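Local coordinates for nucleoprotein (Schmallenberg virus, PDB 4JNG) that encapsidates the single-stranded genomic RNA of an orthobunyavirus, shielding it from nucleases and forming the nucleocapsid template for transcription and replication, at residues B[177-180]-B[181-185]; B[90-93]-B[94-97]; B[101-104]-B[105-109]; B[126-130]-B[131-135]. All blocks are in the same frame, centred on the assembly; numbering follows the deposited sequence.

Interaction 1. Residues B[177-180]-B[181-185]; sequences MKKV and LRQRY. With nucleotides of chain A.
The aliphatic part of Lys178 overlaps the guanidinium of Arg182 four residues on, with Lys178 CG 3.3 Å from Arg182 NH1. Lys178 lies on the short helix 177-181 and Arg182 just beyond its last residue, in the RNA-binding site, where four RNA-binding residues, Lys178, Lys179, Arg182 and Arg184, fall close together; the nucleotides they meet here, U22, U23 and U24, are all of chain A. The two side chains run alongside each other and point the same way, and Lys178 O lies over one face of the guanidinium. The edge is turned to the RNA: Arg182 NE donates to OP2 of U23 at 2.9 Å, with an N-H...O angle of 160°. Lys178 bends at chi3 (75°), which brings NZ to O4 of U24 in a weak bond; the same ammonium also donates to O4 of another uracil.

Lys179 stays extended as far as CE, and its NZ spans consecutive phosphates, 2.7 Å from OP1 of U23 and 2.8 Å from OP2 of U24. The backbone beneath is tied to the same site. Lys179 O accepts from Arg182 N and from Gln183 NE2, which approach from opposite faces of the carbonyl plane. Away from the RNA, Met177 CB packs on Leu181 CD1 at 3.9 Å, and Leu181 also meets Thr224 of a second subunit. The Gln183 amide joins protein backbone to nucleic acid: NE2 donates to Lys179 O at 3.2 Å and to O3' of U22 at 2.9 Å.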
loop_
_atom_site.group_PDB
_atom_site.type_symbol
_atom_site.label_atom_id
_atom_site.label_comp_id
_atom_site.label_asym_id
_atom_site.label_seq_id
_atom_site.Cartn_x
_atom_site.Cartn_y
_atom_site.Cartn_z
ATOM N N MET B 177 12.288 18.708 -3.227
ATOM C CA MET B 177 13.080 19.892 -3.549
ATOM C C MET B 177 12.263 21.167 -3.380
ATOM O O MET B 177 12.809 22.268 -3.348
ATOM C CB MET B 177 13.624 19.819 -4.977
ATOM C CG MET B 177 14.863 18.958 -5.142
ATOM S SD MET B 177 15.868 19.502 -6.533
ATOM C CE MET B 177 16.638 20.974 -5.860
ATOM N N LYS B 178 10.950 21.014 -3.276
ATOM C CA LYS B 178 10.054 22.131 -3.053
ATOM C C LYS B 178 10.565 23.062 -1.958
ATOM O O LYS B 178 10.660 24.275 -2.170
ATOM C CB LYS B 178 8.679 21.594 -2.675
ATOM C CG LYS B 178 7.618 22.656 -2.470
ATOM C CD LYS B 178 6.294 22.021 -2.085
ATOM C CE LYS B 178 6.299 21.541 -0.639
ATOM N NZ LYS B 178 5.172 20.611 -0.364
ATOM N N LYS B 179 10.905 22.493 -0.798
ATOM C CA LYS B 179 11.294 23.305 0.349
ATOM C C LYS B 179 12.585 24.068 0.116
ATOM O O LYS B 179 12.644 25.286 0.327
ATOM C CB LYS B 179 11.438 22.454 1.621
ATOM C CG LYS B 179 11.532 23.317 2.871
ATOM C CD LYS B 179 11.624 22.515 4.156
ATOM C CE LYS B 179 12.113 23.385 5.313
ATOM N NZ LYS B 179 11.223 24.532 5.638
ATOM N N VAL B 180 13.622 23.353 -0.300
ATOM C CA VAL B 180 14.947 23.946 -0.429
ATOM C C VAL B 180 14.951 25.086 -1.442
ATOM O O VAL B 180 15.603 26.112 -1.234
ATOM C CB VAL B 180 16.035 22.888 -0.758
ATOM C CG1 VAL B 180 15.848 22.288 -2.146
ATOM C CG2 VAL B 180 17.425 23.492 -0.612
ATOM N N LEU B 181 14.177 24.933 -2.512
ATOM C CA LEU B 181 14.165 25.929 -3.571
ATOM C C LEU B 181 13.571 27.267 -3.139
ATOM O O LEU B 181 13.814 28.280 -3.802
ATOM C CB LEU B 181 13.488 25.366 -4.821
ATOM C CG LEU B 181 14.334 24.221 -5.396
ATOM C CD1 LEU B 181 13.556 23.412 -6.419
ATOM C CD2 LEU B 181 15.634 24.750 -5.988
ATOM N N ARG B 182 12.830 27.292 -2.027
ATOM C CA ARG B 182 12.363 28.570 -1.478
ATOM C C ARG B 182 13.038 29.009 -0.176
ATOM O O ARG B 182 12.632 30.002 0.427
ATOM C CB ARG B 182 10.836 28.616 -1.354
ATOM C CG ARG B 182 10.146 27.444 -0.691
ATOM C CD ARG B 182 8.657 27.759 -0.607
ATOM N NE ARG B 182 7.929 26.809 0.236
ATOM C CZ ARG B 182 7.113 25.852 -0.202
ATOM N NH1 ARG B 182 6.879 25.683 -1.503
ATOM N NH2 ARG B 182 6.514 25.059 0.677
ATOM N N GLN B 183 14.089 28.304 0.234
ATOM C CA GLN B 183 14.920 28.773 1.336
ATOM C C GLN B 183 15.783 29.919 0.846
ATOM O O GLN B 183 16.058 30.022 -0.354
ATOM C CB GLN B 183 15.796 27.641 1.878
ATOM C CG GLN B 183 14.994 26.488 2.447
ATOM C CD GLN B 183 13.969 26.957 3.463
ATOM O OE1 GLN B 183 14.315 27.608 4.453
ATOM N NE2 GLN B 183 12.701 26.648 3.218
ATOM N N ARG B 184 16.195 30.790 1.763
ATOM C CA ARG B 184 17.099 31.878 1.409
ATOM C C ARG B 184 18.533 31.610 1.859
ATOM O O ARG B 184 18.801 30.680 2.627
ATOM C CB ARG B 184 16.596 33.247 1.887
ATOM C CG ARG B 184 16.022 33.346 3.289
ATOM C CD ARG B 184 15.229 34.642 3.425
ATOM N NE ARG B 184 14.024 34.627 2.596
ATOM C CZ ARG B 184 13.114 35.599 2.551
ATOM N NH1 ARG B 184 13.246 36.692 3.299
ATOM N NH2 ARG B 184 12.058 35.475 1.753
ATOM N N TYR B 185 19.447 32.422 1.340
ATOM C CA TYR B 185 20.870 32.266 1.585
ATOM C C TYR B 185 21.386 33.502 2.305
ATOM O O TYR B 185 21.507 34.568 1.704
ATOM C CB TYR B 185 21.604 32.059 0.256
ATOM C CG TYR B 185 23.107 31.973 0.382
ATOM C CD1 TYR B 185 23.728 30.789 0.771
ATOM C CD2 TYR B 185 23.910 33.075 0.108
ATOM C CE1 TYR B 185 25.105 30.707 0.888
ATOM C CE2 TYR B 185 25.289 33.001 0.222
ATOM C CZ TYR B 185 25.881 31.816 0.613
ATOM O OH TYR B 185 27.248 31.746 0.725
ATOM P P U A 22 7.728 32.623 1.869
ATOM O OP1 U A 22 7.496 33.955 2.475
ATOM O OP2 U A 22 7.770 32.474 0.392
ATOM O "O5'" U A 22 9.074 32.041 2.490
ATOM C "C5'" U A 22 9.744 30.927 1.883
ATOM C "C4'" U A 22 10.716 30.316 2.863
ATOM O "O4'" U A 22 11.622 31.333 3.347
ATOM C "C3'" U A 22 10.091 29.670 4.098
ATOM O "O3'" U A 22 10.475 28.309 4.101
ATOM C "C2'" U A 22 10.651 30.463 5.280
ATOM O "O2'" U A 22 10.955 29.685 6.423
ATOM C "C1'" U A 22 11.925 31.065 4.691
ATOM N N1 U A 22 12.325 32.324 5.333
ATOM C C2 U A 22 13.614 32.421 5.825
ATOM O O2 U A 22 14.429 31.520 5.736
ATOM N N3 U A 22 13.914 33.623 6.414
ATOM C C4 U A 22 13.081 34.710 6.566
ATOM O O4 U A 22 13.503 35.723 7.126
ATOM C C5 U A 22 11.766 34.531 6.032
ATOM C C6 U A 22 11.441 33.373 5.448
ATOM P P U A 23 9.379 27.188 3.927
ATOM O OP1 U A 23 10.057 25.916 3.621
ATOM O OP2 U A 23 8.340 27.695 2.999
ATOM O "O5'" U A 23 8.809 27.080 5.402
ATOM C "C5'" U A 23 7.445 26.781 5.542
ATOM C "C4'" U A 23 7.030 26.765 6.983
ATOM O "O4'" U A 23 5.763 27.472 7.048
ATOM C "C3'" U A 23 6.774 25.365 7.544
ATOM O "O3'" U A 23 7.785 24.914 8.456
ATOM C "C2'" U A 23 5.397 25.492 8.192
ATOM O "O2'" U A 23 5.419 25.945 9.526
ATOM C "C1'" U A 23 4.736 26.547 7.309
ATOM N N1 U A 23 4.220 26.012 6.038
ATOM C C2 U A 23 3.107 25.198 6.113
ATOM O O2 U A 23 2.551 24.935 7.164
ATOM N N3 U A 23 2.662 24.715 4.907
ATOM C C4 U A 23 3.201 24.954 3.661
ATOM O O4 U A 23 2.684 24.441 2.667
ATOM C C5 U A 23 4.353 25.801 3.666
ATOM C C6 U A 23 4.808 26.293 4.824
ATOM P P U A 24 8.460 23.467 8.278
ATOM O OP1 U A 24 9.380 23.230 9.445
ATOM O OP2 U A 24 8.996 23.366 6.901
ATOM O "O5'" U A 24 7.240 22.456 8.384
ATOM C "C5'" U A 24 6.360 22.440 9.516
ATOM C "C4'" U A 24 5.185 21.537 9.236
ATOM O "O4'" U A 24 4.288 22.174 8.282
ATOM C "C3'" U A 24 5.516 20.198 8.595
ATOM O "O3'" U A 24 5.937 19.240 9.550
ATOM C "C2'" U A 24 4.186 19.834 7.947
ATOM O "O2'" U A 24 3.197 19.346 8.834
ATOM C "C1'" U A 24 3.735 21.194 7.420
ATOM N N1 U A 24 4.169 21.476 6.043
ATOM C C2 U A 24 3.442 20.902 5.018
ATOM O O2 U A 24 2.485 20.173 5.214
ATOM N N3 U A 24 3.885 21.207 3.754
ATOM C C4 U A 24 4.953 22.011 3.417
ATOM O O4 U A 24 5.227 22.190 2.230
ATOM C C5 U A 24 5.657 22.564 4.534
ATOM C C6 U A 24 5.252 22.282 5.779
#

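Interaction 2. Residues B[90-93]-B[94-97]; sequences AITL and HRMS. With nucleotides of chain A.
Arg95 doubles back along the residues just ahead of its own helix, and its side chain can be traced atom by atom. CB and CG pass the hydroxyl of Thr92, Arg95 CG coming within 3.3 Å of Thr92 OG1. Arg95 CD then lies 3.5 Å from Ala90 O. The chain is fully extended from CG to NE, which carries the guanidinium out to the RNA. There Arg95 NE donates to OP1 of U24 of chain A at 2.9 Å, and the N-H...O angle of 168° makes this a nearly straight bond. At the tip, Arg95 NH1 reaches Ala90 O at 3.0 Å, with the acceptor close to the guanidinium plane, and it also hydrogen-bonds to Pro87 O. NH2 donates to a further phosphate oxygen of the RNA, while Phe18 makes a cation-pi contact with the group. Backbone carbonyls and phosphate oxygens thus fix the rotation of the guanidinium between them.

The backbone of Arg95 is held as well. Thr92 OG1, set between its own N and carbonyl carbon (chi1 56°), accepts from Arg95 N at 3.0 Å. Helical bonding begins with Met96 N to Thr92 O at 2.9 Å and continues with Ser97 N to Leu93 O. These bonds identify a threonine N-cap at the start of helix 93-110, here placed directly beside a phosphate-binding arginine of the RNA site.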
loop_
_atom_site.group_PDB
_atom_site.type_symbol
_atom_site.label_atom_id
_atom_site.label_comp_id
_atom_site.label_asym_id
_atom_site.label_seq_id
_atom_site.Cartn_x
_atom_site.Cartn_y
_atom_site.Cartn_z
ATOM N N ALA B 90 8.747 26.634 17.767
ATOM C CA ALA B 90 8.576 25.233 18.121
ATOM C C ALA B 90 9.469 24.377 17.247
ATOM O O ALA B 90 9.848 24.781 16.135
ATOM C CB ALA B 90 7.125 24.809 17.969
ATOM N N ILE B 91 9.786 23.185 17.748
ATOM C CA ILE B 91 10.594 22.228 17.012
ATOM C C ILE B 91 9.761 21.006 16.665
ATOM O O ILE B 91 9.057 20.440 17.493
ATOM C CB ILE B 91 11.902 21.786 17.742
ATOM C CG1 ILE B 91 11.657 21.450 19.219
ATOM C CG2 ILE B 91 12.957 22.872 17.640
ATOM C CD1 ILE B 91 12.874 20.878 19.927
ATOM N N THR B 92 9.822 20.652 15.392
ATOM C CA THR B 92 9.429 19.347 14.922
ATOM C C THR B 92 10.701 18.534 14.891
ATOM O O THR B 92 11.786 19.063 15.113
ATOM C CB THR B 92 8.861 19.443 13.495
ATOM O OG1 THR B 92 9.835 20.058 12.646
ATOM C CG2 THR B 92 7.602 20.279 13.493
ATOM N N LEU B 93 10.564 17.253 14.600
ATOM C CA LEU B 93 11.696 16.374 14.419
ATOM C C LEU B 93 12.612 16.900 13.325
ATOM O O LEU B 93 13.853 16.891 13.463
ATOM C CB LEU B 93 11.209 14.965 14.081
ATOM C CG LEU B 93 11.953 13.773 14.689
ATOM C CD1 LEU B 93 12.432 14.044 16.107
ATOM C CD2 LEU B 93 11.035 12.560 14.667
ATOM N N HIS B 94 11.990 17.386 12.251
ATOM C CA HIS B 94 12.712 17.909 11.123
ATOM C C HIS B 94 13.493 19.165 11.490
ATOM O O HIS B 94 14.661 19.291 11.135
ATOM C CB HIS B 94 11.756 18.227 9.965
ATOM C CG HIS B 94 12.454 18.445 8.666
ATOM N ND1 HIS B 94 12.703 19.699 8.160
ATOM C CD2 HIS B 94 12.977 17.568 7.779
ATOM C CE1 HIS B 94 13.335 19.589 7.008
ATOM N NE2 HIS B 94 13.519 18.306 6.757
ATOM N N ARG B 95 12.848 20.091 12.190
ATOM C CA ARG B 95 13.501 21.340 12.566
ATOM C C ARG B 95 14.668 21.072 13.525
ATOM O O ARG B 95 15.753 21.622 13.365
ATOM C CB ARG B 95 12.499 22.305 13.195
ATOM C CG ARG B 95 11.498 22.901 12.195
ATOM C CD ARG B 95 10.639 23.956 12.875
ATOM N NE ARG B 95 9.616 24.499 11.996
ATOM C CZ ARG B 95 8.704 25.407 12.340
ATOM N NH1 ARG B 95 8.653 25.903 13.573
ATOM N NH2 ARG B 95 7.831 25.825 11.425
ATOM N N MET B 96 14.410 20.200 14.493
ATOM C CA MET B 96 15.363 19.826 15.536
ATOM C C MET B 96 16.648 19.276 14.921
ATOM O O MET B 96 17.751 19.657 15.306
ATOM C CB MET B 96 14.692 18.772 16.413
ATOM C CG MET B 96 15.482 18.329 17.613
ATOM S SD MET B 96 14.492 17.187 18.576
ATOM C CE MET B 96 15.786 16.714 19.722
ATOM N N SER B 97 16.482 18.400 13.931
ATOM C CA SER B 97 17.588 17.840 13.172
ATOM C C SER B 97 18.452 18.907 12.502
ATOM O O SER B 97 19.678 18.821 12.526
ATOM C CB SER B 97 17.048 16.881 12.119
ATOM O OG SER B 97 18.086 16.352 11.323
ATOM P P U A 24 8.460 23.467 8.278
ATOM O OP1 U A 24 9.380 23.230 9.445
ATOM O OP2 U A 24 8.996 23.366 6.901
ATOM O "O5'" U A 24 7.240 22.456 8.384
ATOM C "C5'" U A 24 6.360 22.440 9.516
ATOM C "C4'" U A 24 5.185 21.537 9.236
ATOM O "O4'" U A 24 4.288 22.174 8.282
ATOM C "C3'" U A 24 5.516 20.198 8.595
ATOM O "O3'" U A 24 5.937 19.240 9.550
ATOM C "C2'" U A 24 4.186 19.834 7.947
ATOM O "O2'" U A 24 3.197 19.346 8.834
ATOM C "C1'" U A 24 3.735 21.194 7.420
ATOM N N1 U A 24 4.169 21.476 6.043
ATOM C C2 U A 24 3.442 20.902 5.018
ATOM O O2 U A 24 2.485 20.173 5.214
ATOM N N3 U A 24 3.885 21.207 3.754
ATOM C C4 U A 24 4.953 22.011 3.417
ATOM O O4 U A 24 5.227 22.190 2.230
ATOM C C5 U A 24 5.657 22.564 4.534
ATOM C C6 U A 24 5.252 22.282 5.779
#

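Interaction 3. Residues B[101-104]-B[105-109]; sequences ARWI and ADTCK
Residues 101-104 and 105-109 form consecutive turns of helix 93-110, joined by regular i to i+4 bonds: Ala105 N to Ala101 O at 3.0 Å, then Asp106 N to Arg102 O, Thr107 N to Trp103 O and Cys108 N to Ile104 O. Trp103 O has a second donor. Thr107 OG1 donates to Trp103 O at 2.8 Å, from the opposite face of the carbonyl plane to Thr107 N. That position, anti to the threonine's carbonyl carbon (chi1 -48°), also sets Thr107 OG1 over one face of the Trp103 indole, 3.7 Å from CE2 and displaced toward the rim.

On another flank Arg102 NH1 forms a salt bridge with Asp106 OD2 at 2.9 Å. The carboxylate offers its syn lone pair, and OD2 lies in the guanidinium plane although the two planes are 76° apart. Arg102 NH2 has a second acidic partner in Glu21, and Tyr24 adds a cation-pi contact. Ile104 CG2 touches Cys108 SG at 3.8 Å on the buried side, facing helices 37-45 and 112-121. With Ala101, Ile104, Ala105 and Cys108 buried and Arg102, Trp103, Asp106 and Thr107 partly exposed, this is an amphipathic helix, stapled along its more open side by an i to i+4 salt bridge.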
loop_
_atom_site.group_PDB
_atom_site.type_symbol
_atom_site.label_atom_id
_atom_site.label_comp_id
_atom_site.label_asym_id
_atom_site.label_seq_id
_atom_site.Cartn_x
_atom_site.Cartn_y
_atom_site.Cartn_z
ATOM N N ALA B 101 22.312 19.876 13.706
ATOM C CA ALA B 101 23.366 19.884 12.684
ATOM C C ALA B 101 24.086 21.233 12.645
ATOM O O ALA B 101 25.313 21.287 12.595
ATOM C CB ALA B 101 22.792 19.557 11.313
ATOM N N ARG B 102 23.311 22.308 12.677
ATOM C CA ARG B 102 23.844 23.655 12.691
ATOM C C ARG B 102 24.649 23.925 13.968
ATOM O O ARG B 102 25.671 24.602 13.925
ATOM C CB ARG B 102 22.701 24.663 12.555
ATOM C CG ARG B 102 23.057 26.108 12.845
ATOM C CD ARG B 102 23.909 26.732 11.765
ATOM N NE ARG B 102 23.255 27.946 11.293
ATOM C CZ ARG B 102 23.331 29.140 11.876
ATOM N NH1 ARG B 102 24.064 29.344 12.969
ATOM N NH2 ARG B 102 22.665 30.145 11.352
ATOM N N TRP B 103 24.172 23.410 15.097
ATOM C CA TRP B 103 24.890 23.554 16.359
ATOM C C TRP B 103 26.253 22.863 16.283
ATOM O O TRP B 103 27.256 23.442 16.686
ATOM C CB TRP B 103 24.062 23.021 17.527
ATOM C CG TRP B 103 24.816 22.983 18.817
ATOM C CD1 TRP B 103 25.092 24.036 19.634
ATOM C CD2 TRP B 103 25.406 21.837 19.426
ATOM N NE1 TRP B 103 25.815 23.618 20.726
ATOM C CE2 TRP B 103 26.028 22.270 20.620
ATOM C CE3 TRP B 103 25.478 20.485 19.079
ATOM C CZ2 TRP B 103 26.705 21.397 21.471
ATOM C CZ3 TRP B 103 26.146 19.617 19.922
ATOM C CH2 TRP B 103 26.760 20.078 21.105
ATOM N N ILE B 104 26.283 21.649 15.734
ATOM C CA ILE B 104 27.530 20.898 15.594
ATOM C C ILE B 104 28.514 21.682 14.736
ATOM O O ILE B 104 29.690 21.825 15.099
ATOM C CB ILE B 104 27.316 19.496 14.977
ATOM C CG1 ILE B 104 26.499 18.604 15.918
ATOM C CG2 ILE B 104 28.654 18.813 14.701
ATOM C CD1 ILE B 104 25.885 17.401 15.231
ATOM N N ALA B 105 28.028 22.184 13.602
ATOM C CA ALA B 105 28.855 22.940 12.679
ATOM C C ALA B 105 29.378 24.227 13.315
ATOM O O ALA B 105 30.557 24.567 13.147
ATOM C CB ALA B 105 28.089 23.241 11.398
ATOM N N ASP B 106 28.524 24.925 14.065
ATOM C CA ASP B 106 28.957 26.117 14.803
ATOM C C ASP B 106 30.032 25.802 15.849
ATOM O O ASP B 106 30.929 26.612 16.085
ATOM C CB ASP B 106 27.769 26.827 15.469
ATOM C CG ASP B 106 26.885 27.548 14.463
ATOM O OD1 ASP B 106 27.368 27.821 13.351
ATOM O OD2 ASP B 106 25.704 27.834 14.775
ATOM N N THR B 107 29.936 24.633 16.469
ATOM C CA THR B 107 30.939 24.189 17.428
ATOM C C THR B 107 32.220 23.710 16.731
ATOM O O THR B 107 33.302 23.835 17.286
ATOM C CB THR B 107 30.388 23.061 18.322
ATOM O OG1 THR B 107 29.096 23.431 18.821
ATOM C CG2 THR B 107 31.320 22.810 19.490
ATOM N N CYS B 108 32.089 23.172 15.519
ATOM C CA CYS B 108 33.221 22.582 14.791
ATOM C C CYS B 108 34.023 23.614 14.017
ATOM O O CYS B 108 35.235 23.461 13.834
ATOM C CB CYS B 108 32.737 21.496 13.828
ATOM S SG CYS B 108 32.292 19.956 14.653
ATOM N N LYS B 109 33.335 24.650 13.548
ATOM C CA LYS B 109 33.961 25.752 12.841
ATOM C C LYS B 109 35.007 26.449 13.710
ATOM O O LYS B 109 36.018 26.922 13.205
ATOM C CB LYS B 109 32.900 26.770 12.414
ATOM C CG LYS B 109 33.410 27.850 11.475
ATOM C CD LYS B 109 32.356 28.914 11.224
ATOM C CE LYS B 109 32.911 30.040 10.368
ATOM N NZ LYS B 109 31.831 30.800 9.679
#

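Interaction 4. Residues B[126-130]-B[131-135]; sequences LAEVK and GCTWA. With nucleotides of chain A.
A Schellman-like reversal follows residues 127-129, which have helical backbone angles without regular helical bonding, in the loop that also brings Leu126 against the RNA. The nested 6-to-1 and 5-to-2 pairs can be recognised, though neither is a firm bond. Cys132 N donates to Ala127 O at 3.1 Å, weakly, with an N-H...O angle of 135°, and inside it Gly131 N donates to Glu128 O; the modelled length of that inner bond is doubtfully short. Gly131 takes the left-handed conformation expected at this position (phi 73°). The reversal also brings Ala127 CB against Cys132 CB at 3.6 Å, the apolar contact that usually accompanies such a cap.

Glu128 adds a weak bond. Its chain bends at chi2 (-60°), so that Glu128 OE1 comes back to Thr133 N at 3.1 Å and lies 3.4 Å from Thr133 CG2. At the RNA side the two methyls of Leu126 serve neighbouring nucleotides of chain A in van der Waals contacts with the bases: Leu126 CD1 is 3.6 Å from N3 of U29, while CD2 approaches C2 of U28 so closely that its exact distance is doubtful.

Lys130 forms a salt bridge with Asp170, while Ala127 and Cys132 pack on Phe144. The loop joins helix 112-121 to helix 138-142: Ala127 and Glu128 rest on Tyr141, Cys132 on Met140, and Trp134 reaches back to Leu115 and Ala118.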
loop_
_atom_site.group_PDB
_atom_site.type_symbol
_atom_site.label_atom_id
_atom_site.label_comp_id
_atom_site.label_asym_id
_atom_site.label_seq_id
_atom_site.Cartn_x
_atom_site.Cartn_y
_atom_site.Cartn_z
ATOM N N LEU B 126 23.173 8.703 6.175
ATOM C CA LEU B 126 22.490 9.431 5.102
ATOM C C LEU B 126 23.600 9.989 4.228
ATOM O O LEU B 126 23.541 9.928 3.000
ATOM C CB LEU B 126 21.614 10.576 5.639
ATOM C CG LEU B 126 20.125 10.290 5.809
ATOM C CD1 LEU B 126 19.533 11.015 7.009
ATOM C CD2 LEU B 126 19.377 10.667 4.542
ATOM N N ALA B 127 24.601 10.555 4.899
ATOM C CA ALA B 127 25.850 10.945 4.278
ATOM C C ALA B 127 26.649 9.711 3.904
ATOM O O ALA B 127 27.176 9.625 2.796
ATOM C CB ALA B 127 26.663 11.817 5.234
ATOM N N GLU B 128 26.735 8.764 4.840
ATOM C CA GLU B 128 27.589 7.589 4.687
ATOM C C GLU B 128 27.241 6.776 3.459
ATOM O O GLU B 128 28.110 6.476 2.635
ATOM C CB GLU B 128 27.498 6.679 5.924
ATOM C CG GLU B 128 28.098 7.254 7.198
ATOM C CD GLU B 128 29.576 7.566 7.067
ATOM O OE1 GLU B 128 30.010 7.991 5.975
ATOM O OE2 GLU B 128 30.312 7.396 8.062
ATOM N N VAL B 129 25.962 6.445 3.323
ATOM C CA VAL B 129 25.530 5.535 2.269
ATOM C C VAL B 129 25.782 6.130 0.875
ATOM O O VAL B 129 25.764 5.409 -0.124
ATOM C CB VAL B 129 24.065 5.072 2.472
ATOM C CG1 VAL B 129 23.926 4.347 3.808
ATOM C CG2 VAL B 129 23.082 6.235 2.392
ATOM N N LYS B 130 26.055 7.434 0.826
ATOM C CA LYS B 130 26.530 8.099 -0.389
ATOM C C LYS B 130 28.062 8.241 -0.456
ATOM O O LYS B 130 28.582 8.951 -1.320
ATOM C CB LYS B 130 25.870 9.478 -0.509
ATOM C CG LYS B 130 24.405 9.428 -0.921
ATOM C CD LYS B 130 24.256 9.015 -2.377
ATOM C CE LYS B 130 22.885 9.376 -2.938
ATOM N NZ LYS B 130 22.970 9.736 -4.382
ATOM N N GLY B 131 28.775 7.561 0.440
ATOM C CA GLY B 131 30.238 7.616 0.504
ATOM C C GLY B 131 30.849 8.906 1.044
ATOM O O GLY B 131 31.908 9.324 0.573
ATOM N N CYS B 132 30.223 9.528 2.047
ATOM C CA CYS B 132 30.672 10.858 2.498
ATOM C C CYS B 132 31.811 10.830 3.538
ATOM O O CYS B 132 32.953 11.117 3.195
ATOM C CB CYS B 132 29.494 11.718 2.971
ATOM S SG CYS B 132 29.836 13.497 3.012
ATOM N N THR B 133 31.511 10.479 4.786
ATOM C CA THR B 133 32.472 10.566 5.915
ATOM C C THR B 133 32.910 11.987 6.295
ATOM O O THR B 133 32.892 12.914 5.483
ATOM C CB THR B 133 33.753 9.704 5.729
ATOM O OG1 THR B 133 34.552 10.213 4.650
ATOM C CG2 THR B 133 33.405 8.246 5.480
ATOM N N TRP B 134 33.331 12.129 7.549
ATOM C CA TRP B 134 33.834 13.401 8.076
ATOM C C TRP B 134 35.042 13.899 7.292
ATOM O O TRP B 134 35.370 15.085 7.342
ATOM C CB TRP B 134 34.218 13.254 9.550
ATOM C CG TRP B 134 33.058 13.243 10.510
ATOM C CD1 TRP B 134 32.391 12.151 10.982
ATOM C CD2 TRP B 134 32.456 14.381 11.138
ATOM N NE1 TRP B 134 31.404 12.536 11.862
ATOM C CE2 TRP B 134 31.425 13.901 11.977
ATOM C CE3 TRP B 134 32.688 15.760 11.077
ATOM C CZ2 TRP B 134 30.623 14.755 12.745
ATOM C CZ3 TRP B 134 31.892 16.606 11.841
ATOM C CH2 TRP B 134 30.873 16.100 12.662
ATOM N N ALA B 135 35.697 12.981 6.582
ATOM C CA ALA B 135 36.833 13.288 5.717
ATOM C C ALA B 135 36.532 14.363 4.688
ATOM O O ALA B 135 37.392 15.186 4.379
ATOM C CB ALA B 135 37.306 12.024 5.014
ATOM P P U A 29 17.639 4.063 3.378
ATOM O OP1 U A 29 18.374 2.805 3.093
ATOM O OP2 U A 29 16.220 4.002 3.814
ATOM O "O5'" U A 29 18.437 4.913 4.462
ATOM C "C5'" U A 29 19.875 4.953 4.471
ATOM C "C4'" U A 29 20.370 5.114 5.887
ATOM O "O4'" U A 29 19.844 6.357 6.435
ATOM C "C3'" U A 29 19.946 4.011 6.855
ATOM O "O3'" U A 29 21.000 3.706 7.767
ATOM C "C2'" U A 29 18.753 4.637 7.570
ATOM O "O2'" U A 29 18.437 4.093 8.833
ATOM C "C1'" U A 29 19.207 6.092 7.666
ATOM N N1 U A 29 18.122 7.066 7.861
ATOM C C2 U A 29 18.349 8.122 8.725
ATOM O O2 U A 29 19.407 8.289 9.306
ATOM N N3 U A 29 17.289 8.981 8.878
ATOM C C4 U A 29 16.052 8.896 8.275
ATOM O O4 U A 29 15.198 9.750 8.518
ATOM C C5 U A 29 15.891 7.774 7.403
ATOM C C6 U A 29 16.906 6.919 7.228
ATOM P P U A 28 12.647 5.548 2.115
ATOM O OP1 U A 28 12.667 4.145 1.631
ATOM O OP2 U A 28 12.205 5.832 3.503
ATOM O "O5'" U A 28 14.106 6.152 1.890
ATOM C "C5'" U A 28 14.914 5.727 0.777
ATOM C "C4'" U A 28 16.256 6.418 0.798
ATOM O "O4'" U A 28 16.080 7.849 0.670
ATOM C "C3'" U A 28 17.058 6.250 2.078
ATOM O "O3'" U A 28 17.726 4.996 2.085
ATOM C "C2'" U A 28 17.991 7.458 2.047
ATOM O "O2'" U A 28 19.202 7.243 1.353
ATOM C "C1'" U A 28 17.116 8.518 1.370
ATOM N N1 U A 28 16.498 9.453 2.322
ATOM C C2 U A 28 17.013 10.732 2.397
ATOM O O2 U A 28 17.949 11.112 1.712
ATOM N N3 U A 28 16.390 11.553 3.303
ATOM C C4 U A 28 15.330 11.235 4.125
ATOM O O4 U A 28 14.878 12.089 4.890
ATOM C C5 U A 28 14.854 9.893 3.990
ATOM C C6 U A 28 15.443 9.067 3.118
#

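How the interactions relate
All four contacts are local, yet they differ by place. Interaction 2 is largely buried, whereas the other three are partly buried. Interactions 2 and 3 share helix 93-110, the former at its capped start and the latter further along, about 10 Å from the RNA at its nearest atom. Interactions 1 and 2 meet through U24, with nearest atoms about 4 Å apart; both use cationic side chains on phosphates. Interaction 4, across the chain's centre from interaction 2, offers leucine methyls to bases instead. It touches interaction 3 through Ile104 CG2 and Trp134 CH2, 4.1 Å apart, an apolar link between the helix and the loop.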